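Local coordinates for protein probable zinc protease PqqL (PDB 6OFT) that probably acts as a periplasmic zinc metalloendopeptidase of the M16 family, the chain here being the first half of the full-length protein, at residues 214-217 against 218-222; 12-15 against 16-20. All blocks are in the same frame, centred on the assembly; numbering follows the deposited sequence.

Interaction 1: 214-217 against 218-222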
loop_
_atom_site.group_PDB
_atom_site.type_symbol
_atom_site.label_atom_id
_atom_site.label_comp_id
_atom_site.label_asym_id
_atom_site.label_seq_id
_atom_site.Cartn_x
_atom_site.Cartn_y
_atom_site.Cartn_z
ATOM N N ALA A 214 -22.926 -18.444 7.737
ATOM C CA ALA A 214 -24.025 -18.240 8.669
ATOM C C ALA A 214 -23.767 -17.018 9.551
ATOM O O ALA A 214 -24.700 -16.262 9.774
ATOM C CB ALA A 214 -24.243 -19.482 9.523
ATOM N N LEU A 215 -22.504 -16.803 10.024
ATOM C CA LEU A 215 -22.133 -15.640 10.861
ATOM C C LEU A 215 -22.507 -14.353 10.151
ATOM O O LEU A 215 -23.140 -13.492 10.743
ATOM C CB LEU A 215 -20.614 -15.602 11.143
ATOM C CG LEU A 215 -20.062 -16.224 12.435
ATOM C CD1 LEU A 215 -18.567 -15.973 12.534
ATOM C CD2 LEU A 215 -20.746 -15.669 13.691
ATOM N N ILE A 216 -22.139 -14.248 8.859
ATOM C CA ILE A 216 -22.393 -13.088 8.004
ATOM C C ILE A 216 -23.880 -12.893 7.746
ATOM O O ILE A 216 -24.399 -11.802 7.999
ATOM C CB ILE A 216 -21.551 -13.168 6.697
ATOM C CG1 ILE A 216 -20.043 -13.096 7.011
ATOM C CG2 ILE A 216 -21.978 -12.104 5.662
ATOM C CD1 ILE A 216 -19.128 -13.608 5.899
ATOM N N LYS A 217 -24.566 -13.932 7.232
ATOM C CA LYS A 217 -25.994 -13.833 6.922
ATOM C C LYS A 217 -26.858 -13.566 8.164
ATOM O O LYS A 217 -27.740 -12.711 8.108
ATOM C CB LYS A 217 -26.490 -15.053 6.128
ATOM C CG LYS A 217 -27.854 -14.828 5.474
ATOM C CD LYS A 217 -28.297 -15.975 4.571
ATOM C CE LYS A 217 -29.735 -15.812 4.140
ATOM N NZ LYS A 217 -30.685 -16.083 5.259
ATOM N N ASP A 218 -26.595 -14.260 9.282
ATOM C CA ASP A 218 -27.375 -14.070 10.513
ATOM C C ASP A 218 -27.250 -12.680 11.108
ATOM O O ASP A 218 -28.161 -12.242 11.810
ATOM C CB ASP A 218 -26.974 -15.089 11.589
ATOM C CG ASP A 218 -27.378 -16.528 11.323
ATOM O OD1 ASP A 218 -26.983 -17.409 12.119
ATOM O OD2 ASP A 218 -28.076 -16.777 10.312
ATOM N N ASN A 219 -26.128 -11.987 10.847
ATOM C CA ASN A 219 -25.880 -10.703 11.482
ATOM C C ASN A 219 -25.848 -9.487 10.572
ATOM O O ASN A 219 -25.934 -8.372 11.081
ATOM C CB ASN A 219 -24.577 -10.793 12.271
ATOM C CG ASN A 219 -24.688 -11.759 13.418
ATOM O OD1 ASN A 219 -25.371 -11.496 14.402
ATOM N ND2 ASN A 219 -24.037 -12.899 13.314
ATOM N N LEU A 220 -25.723 -9.666 9.254
ATOM C CA LEU A 220 -25.580 -8.499 8.372
ATOM C C LEU A 220 -26.622 -8.398 7.275
ATOM O O LEU A 220 -26.647 -7.387 6.571
ATOM C CB LEU A 220 -24.145 -8.449 7.764
ATOM C CG LEU A 220 -22.974 -8.344 8.773
ATOM C CD1 LEU A 220 -21.633 -8.597 8.101
ATOM C CD2 LEU A 220 -22.969 -6.992 9.498
ATOM N N SER A 221 -27.471 -9.415 7.116
ATOM C CA SER A 221 -28.488 -9.386 6.064
ATOM C C SER A 221 -29.690 -8.481 6.405
ATOM O O SER A 221 -30.378 -8.018 5.485
ATOM C CB SER A 221 -28.928 -10.797 5.665
ATOM O OG SER A 221 -29.616 -11.461 6.710
ATOM N N LYS A 222 -29.903 -8.179 7.702
ATOM C CA LYS A 222 -31.009 -7.307 8.124
ATOM C C LYS A 222 -30.709 -5.800 7.960
ATOM O O LYS A 222 -31.614 -4.983 8.180
ATOM C CB LYS A 222 -31.490 -7.635 9.544
ATOM C CG LYS A 222 -32.315 -8.932 9.601
ATOM C CD LYS A 222 -33.359 -8.952 10.736
ATOM C CE LYS A 222 -32.836 -9.435 12.073
ATOM N NZ LYS A 222 -32.513 -10.890 12.066
#
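Asn219 bends back against Leu215 in the last turn of helix 209-220, its amide reinforcing a weak backbone bond. With CG anti to its carbonyl carbon (chi1 -66°), the side chain lies alongside the preceding turn. CB and CG pass close to Leu215 O, and ND2 then donates to that oxygen at 2.8 Å, in the carbonyl plane and on a lone pair. The backbone N of Asn219 reaches the same oxygen only weakly. OD1 turns away to Gln111 of helix 107-122, so both ends of the amide are used and its rotation is fixed; an asparagine, with donor and acceptor on one short stem, suits this place. Ser221 does similar work two residues on: OG donates to Lys217 O at 2.7 Å, while its own N lies 3.5 Å from Lys217 O in a weak bond. Leu220 N still bonds Ile216 O at 2.8 Å, though bent (136° at the hydrogen), and Leu220 CD1 rests 4.3 Å from Ile216 CG2. These two apolar side chains face inward, Ile216 onto Tyr20 and Ile22 of strand 19-24 and both onto Phe201 of strand 199-205, and Leu215, Asn219 and Leu220 touch Met114 of helix 107-122.

Interaction 2: 12-15 against 16-20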
loop_
_atom_site.group_PDB
_atom_site.type_symbol
_atom_site.label_atom_id
_atom_site.label_comp_id
_atom_site.label_asym_id
_atom_site.label_seq_id
_atom_site.Cartn_x
_atom_site.Cartn_y
_atom_site.Cartn_z
ATOM N N GLY A 12 -19.220 -13.432 -2.535
ATOM C CA GLY A 12 -20.636 -13.264 -2.811
ATOM C C GLY A 12 -21.185 -11.990 -2.235
ATOM O O GLY A 12 -20.452 -11.192 -1.650
ATOM N N GLN A 13 -22.484 -11.817 -2.385
ATOM C CA GLN A 13 -23.184 -10.632 -1.929
ATOM C C GLN A 13 -24.483 -11.026 -1.243
ATOM O O GLN A 13 -25.161 -11.962 -1.679
ATOM C CB GLN A 13 -23.501 -9.755 -3.150
ATOM C CG GLN A 13 -23.401 -8.263 -2.897
ATOM C CD GLN A 13 -23.695 -7.438 -4.134
ATOM O OE1 GLN A 13 -24.227 -7.935 -5.134
ATOM N NE2 GLN A 13 -23.361 -6.145 -4.089
ATOM N N LEU A 14 -24.839 -10.304 -0.175
ATOM C CA LEU A 14 -26.121 -10.486 0.510
ATOM C C LEU A 14 -27.152 -9.702 -0.319
ATOM O O LEU A 14 -26.740 -8.840 -1.103
ATOM C CB LEU A 14 -26.027 -9.953 1.960
ATOM C CG LEU A 14 -25.071 -10.706 2.929
ATOM C CD1 LEU A 14 -25.046 -10.054 4.285
ATOM C CD2 LEU A 14 -25.452 -12.175 3.085
ATOM N N ASP A 15 -28.482 -9.974 -0.168
ATOM C CA ASP A 15 -29.506 -9.242 -0.947
ATOM C C ASP A 15 -29.486 -7.723 -0.729
ATOM O O ASP A 15 -29.879 -6.970 -1.620
ATOM C CB ASP A 15 -30.924 -9.792 -0.721
ATOM C CG ASP A 15 -31.168 -11.183 -1.251
ATOM O OD1 ASP A 15 -30.390 -11.633 -2.122
ATOM O OD2 ASP A 15 -32.139 -11.830 -0.792
ATOM N N ASN A 16 -29.001 -7.276 0.439
ATOM C CA ASN A 16 -28.879 -5.843 0.731
ATOM C C ASN A 16 -27.671 -5.180 0.015
ATOM O O ASN A 16 -27.497 -3.974 0.121
ATOM C CB ASN A 16 -28.874 -5.583 2.248
ATOM C CG ASN A 16 -27.696 -6.150 2.994
ATOM O OD1 ASN A 16 -26.674 -6.524 2.419
ATOM N ND2 ASN A 16 -27.806 -6.202 4.304
ATOM N N GLY A 17 -26.857 -5.966 -0.694
ATOM C CA GLY A 17 -25.714 -5.452 -1.440
ATOM C C GLY A 17 -24.354 -5.575 -0.785
ATOM O O GLY A 17 -23.345 -5.253 -1.425
ATOM N N LEU A 18 -24.308 -6.008 0.498
ATOM C CA LEU A 18 -23.051 -6.181 1.224
ATOM C C LEU A 18 -22.279 -7.350 0.609
ATOM O O LEU A 18 -22.852 -8.418 0.418
ATOM C CB LEU A 18 -23.297 -6.413 2.736
ATOM C CG LEU A 18 -22.024 -6.547 3.605
ATOM C CD1 LEU A 18 -22.058 -5.608 4.793
ATOM C CD2 LEU A 18 -21.816 -7.996 4.064
ATOM N N ARG A 19 -20.986 -7.149 0.316
ATOM C CA ARG A 19 -20.150 -8.197 -0.257
ATOM C C ARG A 19 -19.411 -8.907 0.859
ATOM O O ARG A 19 -19.195 -8.328 1.918
ATOM C CB ARG A 19 -19.142 -7.611 -1.262
ATOM C CG ARG A 19 -19.722 -7.215 -2.634
ATOM C CD ARG A 19 -18.717 -6.358 -3.406
ATOM N NE ARG A 19 -18.798 -4.949 -3.006
ATOM C CZ ARG A 19 -17.968 -3.979 -3.387
ATOM N NH1 ARG A 19 -16.931 -4.252 -4.172
ATOM N NH2 ARG A 19 -18.160 -2.731 -2.972
ATOM N N TYR A 20 -19.032 -10.166 0.636
ATOM C CA TYR A 20 -18.252 -10.911 1.628
ATOM C C TYR A 20 -17.189 -11.735 0.950
ATOM O O TYR A 20 -17.334 -12.097 -0.222
ATOM C CB TYR A 20 -19.130 -11.771 2.555
ATOM C CG TYR A 20 -20.130 -12.652 1.832
ATOM C CD1 TYR A 20 -19.767 -13.908 1.354
ATOM C CD2 TYR A 20 -21.447 -12.245 1.658
ATOM C CE1 TYR A 20 -20.674 -14.709 0.658
ATOM C CE2 TYR A 20 -22.370 -13.050 0.994
ATOM C CZ TYR A 20 -21.982 -14.284 0.499
ATOM O OH TYR A 20 -22.904 -15.079 -0.136
HETATM O O HOH W 1 -25.461 -14.157 -0.154
#
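Leu18 O accepts the N-H of Leu14 at 2.8 Å, nearly along the C=O axis, and also has the CA of Gln13 against it at 3.2 Å. This bond closes the loop of a beta hairpin, strands 10-13 and 19-24, at the edge of the six-stranded sheet; beyond it Gly12 and Tyr20 form an antiparallel hydrogen-bonded pair. Inside the loop sits a type I turn from Leu14 to Gly17; Gly17 has a positive phi of 99°, where a CB would jam against the preceding carbonyl oxygen. Asn16 adds an Asx turn, its OD1 taking the N-H of Leu18 at 3.1 Å, while ND2 is held by Leu220 O and Leu223 O. Gln13, its chain extended beyond CG, brings NE2 to Gly17 O at 2.8 Å from above the carbonyl plane, and Arg19 CG packs against its CG on the same face. On the other face, Tyr20 has CG between its backbone N and carbonyl carbon (chi1 50°), which swings the ring across Gly12. Gly12 CA makes a CH-pi contact 4.0 Å from the ring centroid, and a CB there would clash with Tyr20 OH, so glycine suits the place. Leu14 places CD1 beside Leu18 CD2 and CD2 near Tyr20 CE2, crossing the tyrosine at about a right angle. An alanine in place of Tyr20 would remove the ring over Gly12 and is likely to leave Leu14 CD2 without its aromatic neighbour. In the ring plane, at its edge, one water joins Tyr20 OH to Gln13 O, 2.7 Å from each.

Overall arrangement
Interactions 1 and 2 lie far apart in sequence, yet their centres are about 10 Å apart and they touch directly. The hairpin 12-20 comes first in the chain, and its strand 10-13 is the outermost of the six-stranded sheet at that edge; the helix end 214-222 packs over it. Both are partly buried, with leucines and an isoleucine turned into the shared interface and Lys217, Asp218 and Asp15 exposed. The joint has an apolar part, Leu14 against the side chains of Ile216 and Leu220, and a polar one, in which the turn's asparagine ties the helix end to the hairpin. Their chemistry differs: in interaction 1 the Asn219 amide and Ser221 hydroxyl donate to main-chain carbonyls where a helix finishes, whereas interaction 2 combines cross-strand backbone bonds, tight turns and a ring lying over glycine.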